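Side-chain contacts in ornithine carbamoyltransferase (Giardia intestinalis, PDB 3GRF), which probably catalyses transfer of the carbamoyl group from carbamoyl phosphate to ornithine, giving citrulline, or the reverse of this reaction in arginine breakdown: residues D141-K146 with A307-H312; E147-A152 with R276-N281; L136-D141 with T175-R180; A22-R27 with L318-H323; C125-A128 with H134-Q137. All coordinates share one frame; numbering follows the deposited sequence.

Contact 1. Residues D141-K146 with A307-H312; sequences DFMTIK and AGNRLH
Asn309 reaches from helix 303-322 to Thr144 on helix 135-151, and its ND2 donates to Thr144 OG1 at 2.9 Å with an N-H...O angle of 158°. The hydroxyl oxygen lies close to the amide plane. Next to this bond the Met143 thioether runs obliquely past the same amide: SD is 3.9 Å from Asn309 CB, and the terminal CE sits 3.6 Å from Asn309 OD1. CE also touches His312 CB, one helical turn further on, at 3.9 Å. Met143 gets there because its CG is turned away from the backbone N (chi1 176°), which sends the chain out across the gap between the helices.

Behind these atoms stands a polar second shell. Thr144 OG1 is also bonded to Cys140 O of the preceding turn. Asn309 ND2 has a second acceptor in Glu147 OE1, and OD1 is bonded to Lys32 NZ from helix 18-33. The helix segments cross at 108°, their axes 9.2 Å apart. With both ends of its amide bonded, Asn309 is fixed in rotation, so a buried polar group is paid for and ties together the two long helices that pass between the domains of the carbamoyltransferase fold.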
# COMPACT_ATOMS: atom_id res chain seq x y z
N ASP A 141 14.56 6.37 -20.52
CA ASP A 141 14.73 7.04 -21.82
C ASP A 141 15.85 6.49 -22.70
O ASP A 141 15.63 6.18 -23.86
CB ASP A 141 14.95 8.51 -21.53
CG ASP A 141 13.74 9.15 -20.87
OD1 ASP A 141 13.86 10.24 -20.26
OD2 ASP A 141 12.66 8.54 -20.98
N PHE A 142 17.03 6.30 -22.14
CA PHE A 142 18.09 5.73 -22.97
C PHE A 142 17.82 4.28 -23.37
O PHE A 142 18.11 3.87 -24.49
CB PHE A 142 19.45 5.93 -22.31
CG PHE A 142 19.81 7.36 -22.17
CD1 PHE A 142 19.75 7.98 -20.92
CD2 PHE A 142 20.13 8.12 -23.30
CE1 PHE A 142 20.07 9.30 -20.79
CE2 PHE A 142 20.47 9.48 -23.17
CZ PHE A 142 20.42 10.05 -21.91
N MET A 143 17.20 3.53 -22.47
CA MET A 143 16.64 2.23 -22.84
C MET A 143 15.64 2.30 -24.02
O MET A 143 15.68 1.47 -24.93
CB MET A 143 16.01 1.59 -21.64
CG MET A 143 15.29 0.24 -21.95
SD MET A 143 13.80 -0.02 -20.87
CE MET A 143 13.19 -1.51 -21.64
N THR A 144 14.74 3.28 -23.99
CA THR A 144 13.76 3.49 -25.05
C THR A 144 14.45 3.86 -26.35
O THR A 144 14.08 3.37 -27.42
CB THR A 144 12.74 4.63 -24.64
OG1 THR A 144 12.06 4.26 -23.43
CG2 THR A 144 11.74 4.91 -25.78
N ILE A 145 15.46 4.74 -26.26
CA ILE A 145 16.23 5.11 -27.44
C ILE A 145 16.92 3.84 -28.02
O ILE A 145 16.78 3.56 -29.20
CB ILE A 145 17.26 6.25 -27.13
CG1 ILE A 145 16.52 7.58 -26.94
CG2 ILE A 145 18.34 6.42 -28.23
CD1 ILE A 145 17.34 8.66 -26.14
N LYS A 146 17.60 3.04 -27.19
CA LYS A 146 18.25 1.82 -27.75
C LYS A 146 17.28 0.84 -28.36
O LYS A 146 17.57 0.21 -29.39
CB LYS A 146 19.09 1.07 -26.69
CG LYS A 146 19.53 -0.35 -27.23
CD LYS A 146 20.70 -0.88 -26.41
CE LYS A 146 21.30 -2.11 -27.05
NZ LYS A 146 22.31 -2.61 -26.07
N ALA A 307 6.95 5.72 -21.44
CA ALA A 307 6.46 5.82 -20.06
C ALA A 307 6.27 4.44 -19.46
O ALA A 307 6.54 4.23 -18.30
CB ALA A 307 5.13 6.58 -20.00
N GLY A 308 5.83 3.48 -20.27
CA GLY A 308 5.76 2.10 -19.85
C GLY A 308 7.11 1.51 -19.49
O GLY A 308 7.19 0.58 -18.65
N ASN A 309 8.16 2.03 -20.15
CA ASN A 309 9.55 1.58 -19.93
C ASN A 309 10.11 2.04 -18.57
O ASN A 309 11.15 1.56 -18.12
CB ASN A 309 10.48 2.06 -21.07
CG ASN A 309 10.34 1.21 -22.33
OD1 ASN A 309 10.00 0.02 -22.26
ND2 ASN A 309 10.63 1.79 -23.47
N ARG A 310 9.40 2.92 -17.88
CA ARG A 310 9.68 3.23 -16.49
C ARG A 310 9.70 1.96 -15.67
O ARG A 310 10.54 1.81 -14.78
CB ARG A 310 8.67 4.23 -15.88
CG ARG A 310 8.82 5.69 -16.38
CD ARG A 310 10.24 6.25 -16.08
NE ARG A 310 10.40 6.38 -14.63
CZ ARG A 310 9.88 7.36 -13.87
NH1 ARG A 310 9.22 8.38 -14.42
NH2 ARG A 310 10.03 7.33 -12.55
N LEU A 311 8.81 1.03 -16.03
CA LEU A 311 8.67 -0.24 -15.31
C LEU A 311 9.95 -1.05 -15.41
O LEU A 311 10.56 -1.39 -14.41
CB LEU A 311 7.43 -1.05 -15.81
CG LEU A 311 7.38 -2.54 -15.35
CD1 LEU A 311 7.37 -2.71 -13.82
CD2 LEU A 311 6.32 -3.37 -16.00
N HIS A 312 10.32 -1.40 -16.63
CA HIS A 312 11.47 -2.27 -16.83
C HIS A 312 12.80 -1.62 -16.42
O HIS A 312 13.70 -2.26 -15.92
CB HIS A 312 11.50 -2.66 -18.31
CG HIS A 312 10.16 -3.07 -18.84
ND1 HIS A 312 9.49 -4.19 -18.38
CD2 HIS A 312 9.34 -2.48 -19.74
CE1 HIS A 312 8.34 -4.28 -19.01
NE2 HIS A 312 8.23 -3.26 -19.85

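Contact 2. Residues E147-A152 with R276-N281; sequences EKFTAA and RSIFMN
Arg276 has its guanidinium gripped by two carboxylates outside the contact, Glu154 OE2 at NE and Asp236 OD2 at NH1, while lower down its chain CG rests 3.6 Å from Phe149 CE2. Those two acids hold the far end of the arginine, and the aliphatic stem is what meets the helix; ring and guanidinium planes stand 65° apart. The backbone takes part too: Arg276 O comes obliquely to the ring, 3.6 Å from Phe149 CE2.

At CE1 of the same ring, again obliquely, comes Ile278, whose CD1 lies 4.0 Å from Phe149 CE1. Isoleucine and phenylalanine approach from opposite directions. Ile278 CG1 sits between the backbone N and the carbonyl carbon (chi1 67°), and CD1 continues the chain outward from there, where it meets Lys148 CB as well, at 4.1 Å. The lysine crosses it at about a right angle and then leads away, its NZ forming a salt bridge with Asp305 OD1.

Strand 278-281 is outermost within this chain in the five-stranded parallel sheet of the Rossmann-like ornithine-binding domain, and it hydrogen-bonds through its backbone to the 237-240 strand. The last turns of helix 135-151, the link between the two domains, lie against this border. Phe149 pushes further in, onto Val237 and Ile162, whereas Lys148 and Arg276 stay partly exposed at the margin.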
# COMPACT_ATOMS: atom_id res chain seq x y z
N GLU A 147 16.17 0.63 -27.67
CA GLU A 147 15.06 -0.21 -28.10
C GLU A 147 14.50 0.20 -29.44
O GLU A 147 14.39 -0.60 -30.34
CB GLU A 147 13.94 -0.11 -27.09
CG GLU A 147 12.90 -1.18 -27.24
CD GLU A 147 11.80 -1.06 -26.21
OE1 GLU A 147 11.36 0.07 -25.94
OE2 GLU A 147 11.37 -2.10 -25.69
N LYS A 148 14.08 1.45 -29.54
CA LYS A 148 13.52 1.96 -30.79
C LYS A 148 14.47 1.84 -31.99
O LYS A 148 14.10 1.26 -33.00
CB LYS A 148 13.03 3.42 -30.64
CG LYS A 148 11.88 3.53 -29.70
CD LYS A 148 10.66 2.75 -30.24
CE LYS A 148 9.73 2.33 -29.09
NZ LYS A 148 8.56 1.52 -29.56
N PHE A 149 15.68 2.38 -31.86
CA PHE A 149 16.64 2.39 -32.96
C PHE A 149 17.13 1.00 -33.35
O PHE A 149 17.35 0.73 -34.51
CB PHE A 149 17.77 3.36 -32.66
CG PHE A 149 17.36 4.80 -32.80
CD1 PHE A 149 17.28 5.62 -31.70
CD2 PHE A 149 17.02 5.31 -34.05
CE1 PHE A 149 16.90 6.98 -31.84
CE2 PHE A 149 16.64 6.65 -34.20
CZ PHE A 149 16.58 7.50 -33.09
N THR A 150 17.25 0.10 -32.37
CA THR A 150 17.65 -1.29 -32.64
C THR A 150 16.63 -2.04 -33.50
O THR A 150 17.00 -2.86 -34.34
CB THR A 150 17.91 -2.07 -31.34
OG1 THR A 150 19.12 -1.58 -30.74
CG2 THR A 150 18.06 -3.55 -31.58
N ALA A 151 15.34 -1.76 -33.29
CA ALA A 151 14.28 -2.47 -34.02
C ALA A 151 14.15 -1.98 -35.47
O ALA A 151 13.85 -2.77 -36.38
CB ALA A 151 12.96 -2.35 -33.27
N ALA A 152 14.39 -0.69 -35.65
CA ALA A 152 14.58 -0.04 -36.95
C ALA A 152 15.92 -0.32 -37.65
O ALA A 152 16.13 0.17 -38.76
CB ALA A 152 14.41 1.47 -36.77
N ARG A 276 14.97 9.22 -39.57
CA ARG A 276 14.78 8.20 -38.51
C ARG A 276 14.33 8.78 -37.15
O ARG A 276 14.06 8.05 -36.21
CB ARG A 276 16.10 7.42 -38.32
CG ARG A 276 17.09 8.13 -37.41
CD ARG A 276 18.52 8.15 -37.89
NE ARG A 276 19.25 6.95 -37.53
CZ ARG A 276 20.52 6.89 -37.10
NH1 ARG A 276 21.28 7.97 -36.92
NH2 ARG A 276 21.04 5.71 -36.83
N SER A 277 14.25 10.12 -37.02
CA SER A 277 14.10 10.72 -35.69
C SER A 277 12.93 10.18 -34.92
O SER A 277 11.97 9.61 -35.48
CB SER A 277 14.03 12.26 -35.77
OG SER A 277 12.93 12.68 -36.55
N ILE A 278 13.01 10.31 -33.60
CA ILE A 278 11.88 9.98 -32.77
C ILE A 278 11.66 11.18 -31.86
O ILE A 278 12.57 11.98 -31.68
CB ILE A 278 12.05 8.64 -31.99
CG1 ILE A 278 13.15 8.74 -30.93
CG2 ILE A 278 12.30 7.43 -32.95
CD1 ILE A 278 13.31 7.45 -30.10
N PHE A 279 10.47 11.29 -31.30
CA PHE A 279 10.11 12.37 -30.37
C PHE A 279 9.80 11.73 -28.96
O PHE A 279 9.11 10.71 -28.87
CB PHE A 279 8.90 13.16 -30.90
CG PHE A 279 8.31 14.03 -29.89
CD1 PHE A 279 8.91 15.29 -29.64
CD2 PHE A 279 7.24 13.60 -29.11
CE1 PHE A 279 8.41 16.11 -28.61
CE2 PHE A 279 6.72 14.42 -28.08
CZ PHE A 279 7.31 15.66 -27.82
N MET A 280 10.35 12.33 -27.89
CA MET A 280 10.23 11.86 -26.52
C MET A 280 9.77 13.01 -25.61
O MET A 280 10.07 14.16 -25.90
CB MET A 280 11.59 11.39 -26.05
CG MET A 280 12.07 10.21 -26.84
SD MET A 280 13.61 9.46 -26.25
CE MET A 280 13.08 8.47 -24.85
N ASN A 281 9.05 12.68 -24.53
CA ASN A 281 8.64 13.64 -23.46
C ASN A 281 8.35 12.74 -22.25
O ASN A 281 7.52 11.78 -22.32
CB ASN A 281 7.36 14.42 -23.93
CG ASN A 281 6.80 15.43 -22.89
OD1 ASN A 281 6.16 16.40 -23.27
ND2 ASN A 281 7.03 15.20 -21.61

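Contact 3. Residues L136-D141 with T175-R180; sequences LQMVCD and TYDLMR
Helix against helix, buried near the centre of the chain, this is largely apolar packing in which Met138 of helix 135-151 lies against Asp177 and Leu178 of helix 173-185. The methionine is folded twice, at chi2 and chi3, which lays its SD over the backbone of the other helix, 3.3 Å from Asp177 C. CG meets the stem of the aspartate, with Asp177 CB 3.6 Å away, the two side chains crossing obliquely. Leu178 comes across at about a right angle; its CD1 faces Met138 SD and CE, but the exact distances are doubtful because Leu178 is modelled nearly eclipsed (chi1 -112°, chi2 3°).

The segments run at 51° to each other with axes 9.8 Å apart. Helix 135-151 bridges the two domains of the carbamoyltransferase fold, and helix 173-185 follows strand 164-167 of the ornithine-binding domain, so Met138 packs at the junction between them. Asp177 turns its acid to other work: OD2 is bonded to His134 N, while OD1 takes Arg180 NH1 at 2.8 Å from above the carboxylate plane. On the facing helix, Gln137 NE2 donates to Asp141 OD2 at 2.8 Å, and Tyr239 OH is bonded to Asp141 OD1.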
# COMPACT_ATOMS: atom_id res chain seq x y z
N LEU A 136 15.96 7.45 -12.61
CA LEU A 136 15.01 6.38 -12.99
C LEU A 136 14.42 6.62 -14.37
O LEU A 136 14.21 5.69 -15.16
CB LEU A 136 13.88 6.28 -11.95
CG LEU A 136 14.24 5.75 -10.56
CD1 LEU A 136 13.05 5.98 -9.57
CD2 LEU A 136 14.60 4.31 -10.66
N GLN A 137 14.13 7.88 -14.65
CA GLN A 137 13.70 8.33 -15.97
C GLN A 137 14.87 8.16 -16.93
O GLN A 137 14.65 7.83 -18.08
CB GLN A 137 13.31 9.83 -15.91
CG GLN A 137 12.60 10.41 -17.19
CD GLN A 137 11.26 9.74 -17.50
OE1 GLN A 137 10.36 9.82 -16.71
NE2 GLN A 137 11.16 9.02 -18.61
N MET A 138 16.10 8.41 -16.47
CA MET A 138 17.23 8.38 -17.42
C MET A 138 17.42 6.97 -17.92
O MET A 138 17.50 6.77 -19.12
CB MET A 138 18.56 8.95 -16.85
CG MET A 138 18.52 10.43 -16.56
SD MET A 138 18.01 11.50 -17.94
CE MET A 138 16.26 11.55 -17.72
N VAL A 139 17.43 5.99 -17.03
CA VAL A 139 17.56 4.59 -17.50
C VAL A 139 16.38 4.23 -18.45
O VAL A 139 16.56 3.45 -19.39
CB VAL A 139 17.55 3.58 -16.35
CG1 VAL A 139 17.84 2.14 -16.90
CG2 VAL A 139 18.55 3.98 -15.31
N CYS A 140 15.21 4.83 -18.21
CA CYS A 140 14.01 4.62 -19.00
C CYS A 140 14.20 5.10 -20.41
O CYS A 140 14.03 4.36 -21.37
CB CYS A 140 12.85 5.41 -18.41
SG CYS A 140 11.33 5.13 -19.36
N ASP A 141 14.56 6.37 -20.52
CA ASP A 141 14.73 7.04 -21.82
C ASP A 141 15.85 6.49 -22.70
O ASP A 141 15.63 6.18 -23.86
CB ASP A 141 14.95 8.51 -21.53
CG ASP A 141 13.74 9.15 -20.87
OD1 ASP A 141 13.86 10.24 -20.26
OD2 ASP A 141 12.66 8.54 -20.98
N THR A 175 16.62 17.96 -17.81
CA THR A 175 17.64 18.37 -18.77
C THR A 175 19.04 18.08 -18.23
O THR A 175 19.84 17.50 -18.94
CB THR A 175 17.53 19.86 -19.11
OG1 THR A 175 16.15 20.18 -19.30
CG2 THR A 175 18.32 20.22 -20.36
N TYR A 176 19.31 18.46 -16.97
CA TYR A 176 20.55 18.10 -16.26
C TYR A 176 20.87 16.64 -16.38
O TYR A 176 21.97 16.26 -16.75
CB TYR A 176 20.48 18.46 -14.78
CG TYR A 176 20.33 19.96 -14.54
CD1 TYR A 176 20.10 20.45 -13.26
CD2 TYR A 176 20.37 20.88 -15.61
CE1 TYR A 176 19.93 21.83 -13.03
CE2 TYR A 176 20.21 22.29 -15.39
CZ TYR A 176 20.00 22.74 -14.10
OH TYR A 176 19.84 24.11 -13.88
N ASP A 177 19.91 15.80 -16.04
CA ASP A 177 20.22 14.36 -16.03
C ASP A 177 20.33 13.77 -17.45
O ASP A 177 21.06 12.80 -17.65
CB ASP A 177 19.19 13.62 -15.14
CG ASP A 177 19.83 12.79 -14.03
OD1 ASP A 177 21.05 12.83 -13.80
OD2 ASP A 177 19.08 12.07 -13.36
N LEU A 178 19.63 14.35 -18.47
CA LEU A 178 19.75 13.91 -19.90
C LEU A 178 21.16 14.27 -20.39
O LEU A 178 21.81 13.44 -21.04
CB LEU A 178 18.69 14.60 -20.79
CG LEU A 178 17.53 13.81 -21.43
CD1 LEU A 178 17.55 12.33 -21.03
CD2 LEU A 178 16.18 14.43 -21.05
N MET A 179 21.61 15.49 -20.09
CA MET A 179 22.96 15.90 -20.45
C MET A 179 23.99 14.94 -19.87
O MET A 179 24.91 14.52 -20.58
CB MET A 179 23.23 17.31 -19.94
CG MET A 179 22.39 18.42 -20.62
SD MET A 179 22.39 19.95 -19.64
CE MET A 179 24.11 20.42 -19.69
N ARG A 180 23.83 14.59 -18.59
CA ARG A 180 24.72 13.58 -17.95
C ARG A 180 24.66 12.21 -18.64
O ARG A 180 25.69 11.56 -18.79
CB ARG A 180 24.43 13.42 -16.45
CG ARG A 180 24.73 14.66 -15.53
CD ARG A 180 24.08 14.46 -14.14
NE ARG A 180 23.94 15.74 -13.37
CZ ARG A 180 22.82 16.15 -12.77
NH1 ARG A 180 21.70 15.43 -12.85
NH2 ARG A 180 22.78 17.30 -12.10

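Contact 4. Residues A22-R27 with L318-H323; sequences AYLIDR and LDFFLH
Phe320 and Tyr23 set their rings obliquely, the planes 45° apart and the centroids 5.7 Å apart, and come closest at Tyr23 CE2 and Phe320 CD1, 3.7 Å. Leu24 crosses the phenylalanine at about a right angle: its CD1 sits 3.6 Å from Phe320 CB, at the root of the ring, so the two residues from helix 18-33 take hold of Phe320 at different heights.

One turn later on the same helix Arg27 meets Asp319. In both, CG lies opposite the backbone N (chi1 -176° in the arginine); the arginine then bends at its second torsion to bring the guanidinium edge to the acid, and the two side chains cross at roughly a right angle. Arg27 NH2 makes a salt bridge to Asp319 OD2 at 2.9 Å, coming from above the carboxylate plane; NE adds a weak bond to the same oxygen. The other oxygen, OD1, goes to Arg41 NE, so two arginines share one carboxylate. Asp319 O, meanwhile, is gripped from opposite faces by the backbone N and the ND1 of His323, the latter at 2.7 Å, where the helix ends.

At 126° between helix directions, this crossing is where the C-terminal helix of the carbamoyltransferase fold returns to pack on the first helix of the carbamoyl-phosphate-binding domain.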
# COMPACT_ATOMS: atom_id res chain seq x y z
N ALA A 22 25.19 1.37 -19.30
CA ALA A 22 24.95 0.48 -20.44
C ALA A 22 24.52 -0.92 -20.05
O ALA A 22 23.74 -1.54 -20.75
CB ALA A 22 26.19 0.43 -21.32
N TYR A 23 25.05 -1.43 -18.93
CA TYR A 23 24.58 -2.67 -18.33
C TYR A 23 23.12 -2.55 -17.86
O TYR A 23 22.32 -3.43 -18.09
CB TYR A 23 25.50 -3.06 -17.16
CG TYR A 23 24.96 -4.21 -16.34
CD1 TYR A 23 25.21 -5.53 -16.68
CD2 TYR A 23 24.19 -3.96 -15.23
CE1 TYR A 23 24.68 -6.58 -15.92
CE2 TYR A 23 23.68 -4.98 -14.47
CZ TYR A 23 23.91 -6.27 -14.83
OH TYR A 23 23.39 -7.24 -14.03
N LEU A 24 22.77 -1.44 -17.23
CA LEU A 24 21.39 -1.27 -16.71
C LEU A 24 20.38 -1.26 -17.84
O LEU A 24 19.31 -1.86 -17.71
CB LEU A 24 21.30 -0.01 -15.88
CG LEU A 24 21.05 -0.21 -14.38
CD1 LEU A 24 21.39 -1.62 -13.91
CD2 LEU A 24 21.83 0.80 -13.64
N ILE A 25 20.76 -0.62 -18.95
CA ILE A 25 19.96 -0.52 -20.19
C ILE A 25 19.71 -1.91 -20.73
O ILE A 25 18.58 -2.31 -20.89
CB ILE A 25 20.60 0.42 -21.27
CG1 ILE A 25 20.40 1.90 -20.87
CG2 ILE A 25 20.00 0.20 -22.63
CD1 ILE A 25 21.50 2.85 -21.33
N ASP A 26 20.76 -2.68 -20.97
CA ASP A 26 20.62 -4.05 -21.43
C ASP A 26 19.87 -4.98 -20.47
O ASP A 26 19.20 -5.93 -20.89
CB ASP A 26 22.00 -4.63 -21.72
CG ASP A 26 22.69 -3.93 -22.84
OD1 ASP A 26 22.01 -3.45 -23.77
OD2 ASP A 26 23.94 -3.87 -22.79
N ARG A 27 20.03 -4.74 -19.16
CA ARG A 27 19.31 -5.56 -18.18
C ARG A 27 17.80 -5.22 -18.28
O ARG A 27 16.93 -6.09 -18.35
CB ARG A 27 19.90 -5.30 -16.80
CG ARG A 27 19.32 -6.13 -15.71
CD ARG A 27 20.39 -7.06 -15.25
NE ARG A 27 19.98 -7.81 -14.07
CZ ARG A 27 20.34 -9.06 -13.85
NH1 ARG A 27 21.07 -9.72 -14.74
NH2 ARG A 27 19.92 -9.66 -12.76
N LEU A 318 16.60 -1.23 -9.37
CA LEU A 318 16.35 -1.85 -8.06
C LEU A 318 17.16 -3.13 -7.96
O LEU A 318 17.86 -3.33 -7.03
CB LEU A 318 14.85 -2.11 -7.86
CG LEU A 318 14.02 -0.79 -7.77
CD1 LEU A 318 12.51 -0.98 -7.88
CD2 LEU A 318 14.35 -0.02 -6.48
N ASP A 319 17.08 -3.99 -8.95
CA ASP A 319 17.83 -5.23 -8.93
C ASP A 319 19.30 -5.01 -8.69
O ASP A 319 19.90 -5.61 -7.80
CB ASP A 319 17.64 -5.98 -10.25
CG ASP A 319 18.34 -7.32 -10.23
OD1 ASP A 319 17.82 -8.20 -9.52
OD2 ASP A 319 19.40 -7.47 -10.89
N PHE A 320 19.88 -4.14 -9.50
CA PHE A 320 21.27 -3.78 -9.40
C PHE A 320 21.64 -3.23 -8.05
O PHE A 320 22.66 -3.59 -7.51
CB PHE A 320 21.57 -2.75 -10.48
CG PHE A 320 23.02 -2.44 -10.66
CD1 PHE A 320 23.90 -3.39 -11.14
CD2 PHE A 320 23.49 -1.16 -10.42
CE1 PHE A 320 25.22 -3.08 -11.35
CE2 PHE A 320 24.81 -0.84 -10.62
CZ PHE A 320 25.67 -1.81 -11.10
N PHE A 321 20.86 -2.30 -7.49
CA PHE A 321 21.29 -1.73 -6.19
C PHE A 321 21.05 -2.68 -5.04
O PHE A 321 21.75 -2.63 -4.03
CB PHE A 321 20.69 -0.32 -5.94
CG PHE A 321 21.47 0.78 -6.66
CD1 PHE A 321 22.48 1.46 -6.01
CD2 PHE A 321 21.25 1.04 -8.00
CE1 PHE A 321 23.21 2.44 -6.67
CE2 PHE A 321 22.00 2.00 -8.67
CZ PHE A 321 22.99 2.70 -8.01
N LEU A 322 20.08 -3.58 -5.22
CA LEU A 322 19.77 -4.64 -4.29
C LEU A 322 21.00 -5.60 -4.13
O LEU A 322 21.25 -6.12 -3.04
CB LEU A 322 18.55 -5.45 -4.77
CG LEU A 322 17.29 -5.48 -3.87
CD1 LEU A 322 17.35 -4.37 -2.82
CD2 LEU A 322 16.04 -5.37 -4.72
N HIS A 323 21.73 -5.82 -5.23
CA HIS A 323 22.98 -6.62 -5.30
C HIS A 323 24.15 -5.58 -5.46
O HIS A 323 24.59 -5.00 -4.47
CB HIS A 323 22.82 -7.73 -6.37
CG HIS A 323 21.45 -8.58 -6.30
ND1 HIS A 323 20.21 -8.02 -6.53
CD2 HIS A 323 21.23 -9.90 -6.03
CE1 HIS A 323 19.28 -8.95 -6.39
NE2 HIS A 323 19.86 -10.10 -6.09

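Contact 5. Residues C125-A128 with H134-Q137; sequences CINA and HPLQ
The His134 ring has the CB of Gln137 lying over the centre of one face, 3.4 Å above its plane, while the carbonyl oxygen of Ala128 approaches the ring obliquely from the strand side, a contact that is not a hydrogen bond. This places the imidazole between the start of its own helix and the end of strand 125-127. Pro135, the next residue, brings the CD side of its ring up to the peptide carbonyl at the end of the strand: Asn127 O lies 3.3 Å from Pro135 CD and 3.5 Å from CG. The flat amide of Asn127 crosses the proline at about a right angle, ND2 standing 4.0 Å from CD. That amide is fixed by other partners, OD1 taking Leu129 N in an Asx turn and ND2 bonding to Leu11 O.

Strand 125-127 is the last in the parallel sheet of the carbamoyl-phosphate-binding domain within this chain, and a short loop carries it into helix 135-151. The helix opens with His-Pro-Leu-Gln, the His-Pro-x-Gln signature of carbamoyltransferases, which in relatives lies at the carbamoyl phosphate site; His134 is its N-cap residue. A corresponding role here is probable, though no substrate is bound.

Beneath the polar loop the contact is apolar. Leu136 points back toward the strand, its CG turned away from the carbonyl carbon (chi1 -69°), and forks over two residues. CD1 reaches Ala128 CB at 3.9 Å, while CG is 3.9 Å from Ile126 CG2 and CD2 is 4.0 Å from that same methyl. Ile126 also packs on Val317 and Leu318 of helix 303-322.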
# COMPACT_ATOMS: atom_id res chain seq x y z
N CYS A 125 19.97 4.42 -1.56
CA CYS A 125 18.87 5.38 -1.80
C CYS A 125 18.93 5.98 -3.24
O CYS A 125 19.99 6.29 -3.81
CB CYS A 125 18.79 6.51 -0.75
SG CYS A 125 18.79 6.02 0.97
N ILE A 126 17.75 6.10 -3.83
CA ILE A 126 17.60 6.41 -5.23
C ILE A 126 16.70 7.63 -5.25
O ILE A 126 15.69 7.63 -4.59
CB ILE A 126 16.96 5.26 -6.01
CG1 ILE A 126 17.94 4.07 -6.06
CG2 ILE A 126 16.61 5.71 -7.44
CD1 ILE A 126 17.26 2.73 -6.23
N ASN A 127 17.12 8.67 -5.95
CA ASN A 127 16.34 9.87 -6.13
C ASN A 127 15.27 9.57 -7.20
O ASN A 127 15.59 9.29 -8.36
CB ASN A 127 17.30 11.01 -6.54
CG ASN A 127 16.59 12.21 -7.11
OD1 ASN A 127 15.46 12.50 -6.76
ND2 ASN A 127 17.28 12.94 -7.96
N ALA A 128 14.00 9.62 -6.79
CA ALA A 128 12.86 9.32 -7.67
C ALA A 128 12.32 10.62 -8.28
O ALA A 128 11.27 10.63 -8.91
CB ALA A 128 11.77 8.57 -6.88
N HIS A 134 16.86 12.91 -12.18
CA HIS A 134 15.77 11.95 -12.32
C HIS A 134 16.27 10.69 -13.01
O HIS A 134 15.86 10.40 -14.13
CB HIS A 134 14.59 12.55 -13.12
CG HIS A 134 13.30 11.80 -12.94
ND1 HIS A 134 12.14 12.11 -13.63
CD2 HIS A 134 13.01 10.72 -12.18
CE1 HIS A 134 11.19 11.26 -13.28
NE2 HIS A 134 11.69 10.42 -12.40
N PRO A 135 17.15 9.94 -12.32
CA PRO A 135 17.93 8.85 -12.89
C PRO A 135 17.10 7.65 -13.28
O PRO A 135 17.52 6.90 -14.17
CB PRO A 135 18.95 8.51 -11.79
CG PRO A 135 18.35 9.06 -10.49
CD PRO A 135 17.44 10.18 -10.89
N LEU A 136 15.96 7.45 -12.61
CA LEU A 136 15.01 6.38 -12.99
C LEU A 136 14.42 6.62 -14.37
O LEU A 136 14.21 5.69 -15.16
CB LEU A 136 13.88 6.28 -11.95
CG LEU A 136 14.24 5.75 -10.56
CD1 LEU A 136 13.05 5.98 -9.57
CD2 LEU A 136 14.60 4.31 -10.66
N GLN A 137 14.13 7.88 -14.65
CA GLN A 137 13.70 8.33 -15.97
C GLN A 137 14.87 8.16 -16.93
O GLN A 137 14.65 7.83 -18.08
CB GLN A 137 13.31 9.83 -15.91
CG GLN A 137 12.60 10.41 -17.19
CD GLN A 137 11.26 9.74 -17.50
OE1 GLN A 137 10.36 9.82 -16.71
NE2 GLN A 137 11.16 9.02 -18.61

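How the contacts relate
Helix 135-151 threads through contacts 5, 3, 1 and 2 in that order, from its first turn to its last; contact 4 does not use this helix but joins helices 18-33 and 303-322, which pack beside it. Contacts 3 and 5 are closest, their centres about 9 Å apart and Leu136 and Gln137 common to both, whereas contacts 2 and 5, at opposite ends of the helix, have centres about 23 Å apart. The centre of contact 1 is about 11 Å from those of 2 and 3, and it shares helix 303-322 with contact 4. Contact 5 belongs to the carbamoyl-phosphate-binding sheet and contact 2 to the ornithine-binding sheet, so the helix physically connects the two domains, and helix 303-322 brings the chain back.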